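Cerato-platanin-like protein (Moniliophthora perniciosa, PDB 3SUM) is of unknown biochemical function but, as a cerato-platanin with a double-psi beta-barrel fold, is probably a small secreted protein involved in fungal growth or interaction with plants. Local coordinates at residues Trp3-Asp8 / Trp64-Lys69; Asn96-Asn101 / Gly110-Phe115. All blocks are in the same frame, centred on the assembly; numbering follows the deposited sequence.

How the contacts relate
Contacts 1 and 2 belong to one apolar interior in the double-psi beta barrel, and their centres lie about 7 Å apart. Contact 1 joins strands 4-7 and 63-68, which are not neighbours in the sheet. Contact 2 packs Leu97 and Thr98, at the end of helix 91-97, against 110-115. Backbone bonds tie the two together: strand 111-113 pairs with strand 4-7, with Ile5 N 2.7 Å from Ala112 O, and Phe115 N lies 2.7 Å from Arg67 O. Side chains connect them too, since Ile5 touches Thr98, Ala112 and Leu114, while Leu66 touches Leu97. Both contacts are part of the hydrophobic core of the fold.

Contact 1 of 2, residues Trp3-Asp8 / Trp64-Lys69; sequences WLIKWD and WKLRYK
Ile5 and Leu66 meet through their terminal methyls, Ile5 CD1 lying 3.7 Å from Leu66 CD1. The two side chains cross at about a right angle, and CD1 to CD1 is their one close approach. In Ile5, CG1 stands opposite the backbone N (chi1 -174°), and this branch carries CD1 toward Leu66. The second touch joins the six-membered rings of two tryptophans. CZ2 of Trp3 comes within 4.0 Å of CZ3 of Trp64. The ring centroids are 5.6 Å apart and the planes are inclined at 61°.

No hydrogen bond crosses between 3-8 and 64-69. Even the nearest CA atoms, those of Trp3 and Leu66, are 9.0 Å apart. The two segments meet through side chains across the inside of the barrel. Neighbours flank the rings. Trp3 is stacked on Phe87, and the hydrogen bond from Trp64 NE1 to Ser62 OG probably limits the turn of that indole. Around the aliphatic pair, Val94 touches Ile5, while Phe87 and Ala117 touch Leu66.

The contact is therefore wholly apolar. Its cohesion comes from dispersion and the exclusion of water. The indole N-H of Trp64 is spent on Ser62, outside the contact.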
ATOM      1  N   TRP A   3      12.578  -7.436  -0.487  1.00 20.30           N
ATOM      2  CA  TRP A   3      11.460  -6.733  -1.114  1.00 17.82           C
ATOM      3  C   TRP A   3      11.968  -5.498  -1.791  1.00 16.72           C
ATOM      4  O   TRP A   3      12.871  -4.838  -1.267  1.00 17.05           O
ATOM      5  CB  TRP A   3      10.334  -6.383  -0.084  1.00 19.69           C
ATOM      6  CG  TRP A   3       9.368  -7.566   0.334  1.00 19.63           C
ATOM      7  CD1 TRP A   3       9.468  -8.370   1.433  1.00 19.03           C
ATOM      8  CD2 TRP A   3       8.191  -7.973  -0.354  1.00 21.35           C
ATOM      9  NE1 TRP A   3       8.419  -9.231   1.488  1.00 20.46           N
ATOM     10  CE2 TRP A   3       7.608  -9.002   0.399  1.00 22.85           C
ATOM     11  CE3 TRP A   3       7.508  -7.485  -1.488  1.00 23.38           C
ATOM     12  CZ2 TRP A   3       6.424  -9.584   0.044  1.00 20.60           C
ATOM     13  CZ3 TRP A   3       6.336  -8.126  -1.876  1.00 26.72           C
ATOM     14  CH2 TRP A   3       5.817  -9.164  -1.112  1.00 22.56           C
ATOM     15  N   LEU A   4      11.419  -5.216  -2.974  1.00 15.01           N
ATOM     16  CA  LEU A   4      11.680  -3.982  -3.760  1.00 15.65           C
ATOM     17  C   LEU A   4      10.415  -3.138  -3.700  1.00 13.27           C
ATOM     18  O   LEU A   4       9.296  -3.661  -3.584  1.00 15.05           O
ATOM     19  CB  LEU A   4      11.921  -4.295  -5.269  1.00 15.46           C
ATOM     20  CG  LEU A   4      13.124  -5.166  -5.625  1.00 21.12           C
ATOM     21  CD1 LEU A   4      13.251  -5.182  -7.163  1.00 20.71           C
ATOM     22  CD2 LEU A   4      14.377  -4.540  -5.047  1.00 23.29           C
ATOM     23  N   ILE A   5      10.570  -1.816  -3.824  1.00 14.53           N
ATOM     24  CA  ILE A   5       9.381  -1.028  -4.037  1.00 12.46           C
ATOM     25  C   ILE A   5       9.675  -0.085  -5.233  1.00 12.20           C
ATOM     26  O   ILE A   5      10.806   0.414  -5.393  1.00 14.03           O
ATOM     27  CB  ILE A   5       9.004  -0.232  -2.803  1.00 13.88           C
ATOM     28  CG1 ILE A   5       7.628   0.465  -3.042  1.00 13.40           C
ATOM     29  CG2 ILE A   5      10.199   0.711  -2.332  1.00 11.43           C
ATOM     30  CD1 ILE A   5       6.832   0.642  -1.833  1.00 16.28           C
ATOM     31  N   LYS A   6       8.681   0.137  -6.048  1.00 11.90           N
ATOM     32  CA  LYS A   6       8.761   1.058  -7.167  1.00 12.66           C
ATOM     33  C   LYS A   6       7.519   1.909  -6.981  1.00 13.98           C
ATOM     34  O   LYS A   6       6.653   1.595  -6.184  1.00 15.62           O
ATOM     35  CB  LYS A   6       8.595   0.277  -8.490  1.00 12.61           C
ATOM     36  CG  LYS A   6       9.894  -0.554  -8.780  1.00 11.86           C
ATOM     37  CD  LYS A   6       9.568  -1.549  -9.963  1.00 13.06           C
ATOM     38  CE  LYS A   6      10.687  -2.572 -10.240  1.00 15.53           C
ATOM     39  NZ  LYS A   6      11.912  -1.806 -10.743  1.00 17.58           N
ATOM     40  N   TRP A   7       7.481   3.028  -7.675  1.00 15.87           N
ATOM     41  CA  TRP A   7       6.363   3.887  -7.535  1.00 15.82           C
ATOM     42  C   TRP A   7       5.625   4.019  -8.858  1.00 16.25           C
ATOM     43  O   TRP A   7       6.186   3.863  -9.945  1.00 17.30           O
ATOM     44  CB  TRP A   7       6.775   5.246  -6.930  1.00 15.42           C
ATOM     45  CG  TRP A   7       7.783   6.057  -7.729  1.00 14.96           C
ATOM     46  CD1 TRP A   7       9.118   6.102  -7.533  1.00 13.33           C
ATOM     47  CD2 TRP A   7       7.499   6.939  -8.803  1.00 14.90           C
ATOM     48  NE1 TRP A   7       9.681   6.971  -8.420  1.00 15.69           N
ATOM     49  CE2 TRP A   7       8.707   7.465  -9.241  1.00 16.01           C
ATOM     50  CE3 TRP A   7       6.313   7.298  -9.475  1.00 18.02           C
ATOM     51  CZ2 TRP A   7       8.800   8.401 -10.313  1.00 15.48           C
ATOM     52  CZ3 TRP A   7       6.392   8.231 -10.516  1.00 18.23           C
ATOM     53  CH2 TRP A   7       7.625   8.760 -10.941  1.00 16.15           C
ATOM     54  N   ASP A   8       4.370   4.393  -8.721  1.00 16.64           N
ATOM     55  CA  ASP A   8       3.437   4.504  -9.844  1.00 17.37           C
ATOM     56  C   ASP A   8       2.307   5.374  -9.338  1.00 17.26           C
ATOM     57  O   ASP A   8       1.653   5.077  -8.338  1.00 16.23           O
ATOM     58  CB  ASP A   8       2.877   3.103 -10.222  1.00 16.22           C
ATOM     59  CG  ASP A   8       1.985   3.081 -11.476  1.00 20.08           C
ATOM     60  OD1 ASP A   8       1.395   4.064 -11.869  1.00 19.15           O
ATOM     61  OD2 ASP A   8       1.757   1.964 -11.997  1.00 26.36           O
ATOM     62  N   TRP A  64       0.511  -3.937   5.264  1.00 11.08           N
ATOM     63  CA  TRP A  64       1.912  -4.337   5.382  1.00 10.79           C
ATOM     64  C   TRP A  64       2.730  -3.186   5.913  1.00 12.16           C
ATOM     65  O   TRP A  64       2.522  -2.062   5.536  1.00 11.14           O
ATOM     66  CB  TRP A  64       2.497  -4.733   4.022  1.00  9.28           C
ATOM     67  CG  TRP A  64       2.005  -6.078   3.650  1.00 13.65           C
ATOM     68  CD1 TRP A  64       0.754  -6.392   3.346  1.00 14.74           C
ATOM     69  CD2 TRP A  64       2.776  -7.279   3.574  1.00 12.16           C
ATOM     70  NE1 TRP A  64       0.661  -7.727   3.101  1.00 13.33           N
ATOM     71  CE2 TRP A  64       1.891  -8.303   3.257  1.00 14.07           C
ATOM     72  CE3 TRP A  64       4.149  -7.570   3.733  1.00 10.54           C
ATOM     73  CZ2 TRP A  64       2.297  -9.653   3.071  1.00 13.45           C
ATOM     74  CZ3 TRP A  64       4.573  -8.942   3.566  1.00 14.12           C
ATOM     75  CH2 TRP A  64       3.640  -9.953   3.219  1.00 13.08           C
ATOM     76  N   LYS A  65       3.618  -3.492   6.836  1.00 11.67           N
ATOM     77  CA  LYS A  65       4.518  -2.472   7.292  1.00 12.40           C
ATOM     78  C   LYS A  65       5.793  -2.563   6.478  1.00 12.91           C
ATOM     79  O   LYS A  65       6.427  -3.627   6.406  1.00 11.49           O
ATOM     80  CB  LYS A  65       4.864  -2.736   8.765  1.00 11.39           C
ATOM     81  CG  LYS A  65       5.693  -1.516   9.238  1.00 15.54           C
ATOM     82  CD  LYS A  65       6.027  -1.634  10.721  1.00 14.41           C
ATOM     83  CE  LYS A  65       7.420  -2.163  10.944  1.00 22.11           C
ATOM     84  NZ  LYS A  65       7.823  -1.908  12.387  1.00 22.69           N
ATOM     85  N   LEU A  66       6.228  -1.455   5.878  1.00 11.05           N
ATOM     86  CA  LEU A  66       7.412  -1.484   5.040  1.00 12.31           C
ATOM     87  C   LEU A  66       8.466  -0.644   5.765  1.00 12.84           C
ATOM     88  O   LEU A  66       8.113   0.381   6.391  1.00 14.85           O
ATOM     89  CB  LEU A  66       7.148  -0.799   3.687  1.00 11.01           C
ATOM     90  CG  LEU A  66       5.925  -1.232   2.874  1.00 12.79           C
ATOM     91  CD1 LEU A  66       5.862  -0.561   1.511  1.00  7.53           C
ATOM     92  CD2 LEU A  66       5.963  -2.816   2.782  1.00 11.21           C
ATOM     93  N   ARG A  67       9.725  -1.062   5.701  1.00 13.09           N
ATOM     94  CA  ARG A  67      10.803  -0.201   6.248  1.00 13.49           C
ATOM     95  C   ARG A  67      11.834   0.078   5.169  1.00 14.56           C
ATOM     96  O   ARG A  67      12.205  -0.818   4.381  1.00 13.70           O
ATOM     97  CB  ARG A  67      11.556  -0.886   7.415  1.00 14.52           C
ATOM     98  CG  ARG A  67      10.753  -1.091   8.708  1.00 14.04           C
ATOM     99  CD  ARG A  67      11.727  -1.705   9.803  1.00 13.92           C
ATOM    100  NE  ARG A  67      11.208  -1.655  11.181  1.00 16.63           N
ATOM    101  CZ  ARG A  67      11.242  -0.581  11.990  1.00 16.50           C
ATOM    102  NH1 ARG A  67      11.727   0.584  11.569  1.00 15.21           N
ATOM    103  NH2 ARG A  67      10.794  -0.664  13.244  1.00 18.53           N
ATOM    104  N   TYR A  68      12.266   1.326   5.106  1.00 12.42           N
ATOM    105  CA  TYR A  68      13.429   1.706   4.334  1.00 13.30           C
ATOM    106  C   TYR A  68      14.289   2.548   5.253  1.00 13.33           C
ATOM    107  O   TYR A  68      13.812   3.583   5.781  1.00 12.98           O
ATOM    108  CB  TYR A  68      13.001   2.549   3.140  1.00 13.75           C
ATOM    109  CG  TYR A  68      14.164   2.970   2.300  1.00 13.76           C
ATOM    110  CD1 TYR A  68      14.643   2.120   1.277  1.00 13.54           C
ATOM    111  CD2 TYR A  68      14.715   4.257   2.448  1.00 16.28           C
ATOM    112  CE1 TYR A  68      15.694   2.511   0.468  1.00 13.86           C
ATOM    113  CE2 TYR A  68      15.752   4.676   1.640  1.00 15.81           C
ATOM    114  CZ  TYR A  68      16.221   3.830   0.629  1.00 15.49           C
ATOM    115  OH  TYR A  68      17.289   4.245  -0.176  1.00 16.44           O
ATOM    116  N   LYS A  69      15.543   2.116   5.439  1.00 14.18           N
ATOM    117  CA  LYS A  69      16.451   2.790   6.342  1.00 13.06           C
ATOM    118  C   LYS A  69      15.701   3.063   7.650  1.00 14.64           C
ATOM    119  O   LYS A  69      15.243   2.093   8.291  1.00 16.19           O
ATOM    120  CB  LYS A  69      17.126   3.965   5.654  1.00 13.67           C
ATOM    121  CG  LYS A  69      18.054   3.474   4.496  1.00 14.53           C
ATOM    122  CD  LYS A  69      18.754   4.650   3.877  1.00 13.60           C
ATOM    123  CE  LYS A  69      19.717   4.121   2.730  1.00 11.13           C
ATOM    124  NZ  LYS A  69      20.615   5.190   2.103  1.00 15.62           N
TER

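Contact 2 of 2, residues Asn96-Asn101 / Gly110-Phe115; sequences NLTTFN and GTAQLF
Thr98 and Ala112 have the nearest CA atoms, 7.1 Å apart, where the chain leaving helix 91-97 passes strand 111-113 without a hydrogen bond between them. Their side chains close the gap. Thr98 CG2 rests 3.8 Å from Ala112 CB, and Thr98 CB lies 4.2 Å from the same methyl. With chi1 at 64°, CG2 of Thr98 lies anti to the carbonyl carbon and meets Ala112, while OG1 is turned to Val94 O. That oxygen, one turn back in the helix, is hydrogen-bonded to the threonine hydroxyl.

One residue earlier, Leu97 touches Leu114. Leu97 CD2 is 4.0 Å from Leu114 CD2, methyl against methyl. The two leucines cross at about a right angle. Leu97 has CG opposite its backbone N (chi1 174°), which extends the side chain from the last turn of the helix. Leu114 has CG on the far side from its carbonyl carbon (chi1 -63°), and from there CD2 meets the Leu97 methyl.

Both sides are fixed from outside. Backbone hydrogen bonds to the first strand region join Ala112 to Ile5 and Leu114 to Trp3. On the other side, Asn71 ND2 binds Leu97 O and Thr99 O, and Thr98 has a backbone bond with Gly106. Tyr68 touches both Thr98 and Ala112.

Between the two segments the contact is aliphatic, made chiefly by methyls. It joins the helix end to strand 111-113 and the residues after it, at the barrel wall. The threonine serves two roles at once: its hydroxyl satisfies a helix carbonyl, and its methyl extends the hydrophobic interior.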
ATOM      1  N   ASN A  96       8.057   9.431   0.341  1.00 16.39           N
ATOM      2  CA  ASN A  96       8.277   9.632   1.746  1.00 18.32           C
ATOM      3  C   ASN A  96       8.954   8.444   2.404  1.00 18.04           C
ATOM      4  O   ASN A  96       9.826   8.642   3.245  1.00 18.52           O
ATOM      5  CB  ASN A  96       7.009  10.064   2.430  1.00 17.38           C
ATOM      6  CG  ASN A  96       6.468  11.380   1.815  1.00 24.01           C
ATOM      7  OD1 ASN A  96       7.263  12.243   1.404  1.00 31.73           O
ATOM      8  ND2 ASN A  96       5.162  11.500   1.683  1.00 26.28           N
ATOM      9  N   LEU A  97       8.623   7.219   1.992  1.00 15.81           N
ATOM     10  CA  LEU A  97       9.224   6.078   2.701  1.00 13.79           C
ATOM     11  C   LEU A  97      10.728   6.019   2.418  1.00 13.03           C
ATOM     12  O   LEU A  97      11.503   5.538   3.262  1.00 13.36           O
ATOM     13  CB  LEU A  97       8.622   4.787   2.149  1.00 12.69           C
ATOM     14  CG  LEU A  97       9.160   3.439   2.594  1.00 13.05           C
ATOM     15  CD1 LEU A  97       9.128   3.204   4.164  1.00 13.27           C
ATOM     16  CD2 LEU A  97       8.314   2.344   1.814  1.00 13.98           C
ATOM     17  N   THR A  98      11.144   6.459   1.225  1.00 13.16           N
ATOM     18  CA  THR A  98      12.471   6.113   0.700  1.00 14.56           C
ATOM     19  C   THR A  98      13.307   7.345   0.560  1.00 14.04           C
ATOM     20  O   THR A  98      14.294   7.366  -0.156  1.00 13.87           O
ATOM     21  CB  THR A  98      12.436   5.369  -0.633  1.00 12.99           C
ATOM     22  OG1 THR A  98      11.874   6.242  -1.640  1.00 15.01           O
ATOM     23  CG2 THR A  98      11.615   4.107  -0.523  1.00 17.68           C
ATOM     24  N   THR A  99      12.934   8.369   1.317  1.00 15.80           N
ATOM     25  CA  THR A  99      13.779   9.550   1.482  1.00 15.40           C
ATOM     26  C   THR A  99      14.604   9.366   2.764  1.00 16.91           C
ATOM     27  O   THR A  99      14.076   8.959   3.804  1.00 18.92           O
ATOM     28  CB  THR A  99      12.879  10.784   1.663  1.00 16.87           C
ATOM     29  OG1 THR A  99      12.209  11.033   0.419  1.00 18.45           O
ATOM     30  CG2 THR A  99      13.752  12.001   2.007  1.00 21.39           C
ATOM     31  N   PHE A 100      15.891   9.646   2.685  1.00 16.16           N
ATOM     32  CA  PHE A 100      16.791   9.489   3.800  1.00 17.00           C
ATOM     33  C   PHE A 100      17.522  10.835   4.007  1.00 16.43           C
ATOM     34  O   PHE A 100      18.274  11.280   3.153  1.00 17.99           O
ATOM     35  CB  PHE A 100      17.803   8.383   3.537  1.00 16.01           C
ATOM     36  CG  PHE A 100      18.790   8.208   4.696  1.00 18.92           C
ATOM     37  CD1 PHE A 100      18.333   7.745   5.946  1.00 16.63           C
ATOM     38  CD2 PHE A 100      20.120   8.587   4.549  1.00 16.47           C
ATOM     39  CE1 PHE A 100      19.205   7.610   7.013  1.00 19.17           C
ATOM     40  CE2 PHE A 100      21.016   8.420   5.615  1.00 17.69           C
ATOM     41  CZ  PHE A 100      20.570   7.923   6.830  1.00 19.74           C
ATOM     42  N   ASN A 101      17.208  11.470   5.128  1.00 19.46           N
ATOM     43  CA  ASN A 101      17.824  12.731   5.532  1.00 19.66           C
ATOM     44  C   ASN A 101      17.747  13.693   4.369  1.00 21.08           C
ATOM     45  O   ASN A 101      18.737  14.225   3.963  1.00 20.72           O
ATOM     46  CB  ASN A 101      19.274  12.479   5.994  1.00 20.94           C
ATOM     47  CG  ASN A 101      19.341  11.705   7.280  1.00 23.96           C
ATOM     48  OD1 ASN A 101      18.348  11.562   7.978  1.00 24.74           O
ATOM     49  ND2 ASN A 101      20.529  11.241   7.642  1.00 27.35           N
ATOM     50  N   GLY A 110      13.729   5.454  -8.689  1.00 12.90           N
ATOM     51  CA  GLY A 110      12.462   4.905  -9.084  1.00 14.73           C
ATOM     52  C   GLY A 110      12.254   3.466  -8.552  1.00 15.49           C
ATOM     53  O   GLY A 110      11.118   2.931  -8.600  1.00 15.19           O
ATOM     54  N   THR A 111      13.327   2.835  -8.072  1.00 15.11           N
ATOM     55  CA  THR A 111      13.183   1.512  -7.471  1.00 15.17           C
ATOM     56  C   THR A 111      14.043   1.606  -6.231  1.00 15.36           C
ATOM     57  O   THR A 111      15.162   2.148  -6.298  1.00 16.02           O
ATOM     58  CB  THR A 111      13.794   0.411  -8.386  1.00 16.91           C
ATOM     59  OG1 THR A 111      13.134   0.409  -9.654  1.00 20.42           O
ATOM     60  CG2 THR A 111      13.655  -1.006  -7.741  1.00 16.08           C
ATOM     61  N   ALA A 112      13.570   1.047  -5.135  1.00 15.20           N
ATOM     62  CA  ALA A 112      14.353   1.020  -3.868  1.00 15.96           C
ATOM     63  C   ALA A 112      14.199  -0.379  -3.269  1.00 15.82           C
ATOM     64  O   ALA A 112      13.152  -0.985  -3.374  1.00 16.20           O
ATOM     65  CB  ALA A 112      13.762   2.089  -2.872  1.00 14.11           C
ATOM     66  N   GLN A 113      15.238  -0.858  -2.593  1.00 15.10           N
ATOM     67  CA  GLN A 113      15.118  -2.110  -1.894  1.00 15.82           C
ATOM     68  C   GLN A 113      14.696  -1.762  -0.479  1.00 15.13           C
ATOM     69  O   GLN A 113      15.201  -0.773   0.068  1.00 14.69           O
ATOM     70  CB  GLN A 113      16.459  -2.797  -1.920  1.00 16.30           C
ATOM     71  CG  GLN A 113      16.989  -2.691  -3.316  1.00 21.54           C
ATOM     72  CD  GLN A 113      17.861  -3.817  -3.636  1.00 27.77           C
ATOM     73  OE1 GLN A 113      17.554  -4.969  -3.260  1.00 24.66           O
ATOM     74  NE2 GLN A 113      18.987  -3.511  -4.324  1.00 21.11           N
ATOM     75  N   LEU A 114      13.758  -2.561   0.056  1.00 13.88           N
ATOM     76  CA  LEU A 114      13.256  -2.357   1.410  1.00 13.65           C
ATOM     77  C   LEU A 114      14.095  -3.051   2.392  1.00 15.36           C
ATOM     78  O   LEU A 114      14.630  -4.089   2.081  1.00 15.31           O
ATOM     79  CB  LEU A 114      11.838  -2.836   1.548  1.00 12.73           C
ATOM     80  CG  LEU A 114      10.880  -2.065   0.662  1.00 10.98           C
ATOM     81  CD1 LEU A 114       9.445  -2.671   0.916  1.00 15.07           C
ATOM     82  CD2 LEU A 114      10.884  -0.540   0.984  1.00 12.09           C
ATOM     83  N   PHE A 115      14.205  -2.492   3.607  1.00 15.55           N
ATOM     84  CA  PHE A 115      14.805  -3.257   4.703  1.00 14.91           C
ATOM     85  C   PHE A 115      13.960  -4.468   5.053  1.00 15.45           C
ATOM     86  O   PHE A 115      14.502  -5.569   5.264  1.00 14.39           O
ATOM     87  CB  PHE A 115      14.951  -2.402   5.978  1.00 16.34           C
ATOM     88  CG  PHE A 115      15.527  -3.186   7.094  1.00 16.75           C
ATOM     89  CD1 PHE A 115      14.703  -3.748   8.038  1.00 15.65           C
ATOM     90  CD2 PHE A 115      16.882  -3.488   7.098  1.00 15.18           C
ATOM     91  CE1 PHE A 115      15.175  -4.528   9.036  1.00 14.84           C
ATOM     92  CE2 PHE A 115      17.405  -4.270   8.144  1.00 18.64           C
ATOM     93  CZ  PHE A 115      16.546  -4.814   9.083  1.00 15.54           C
TER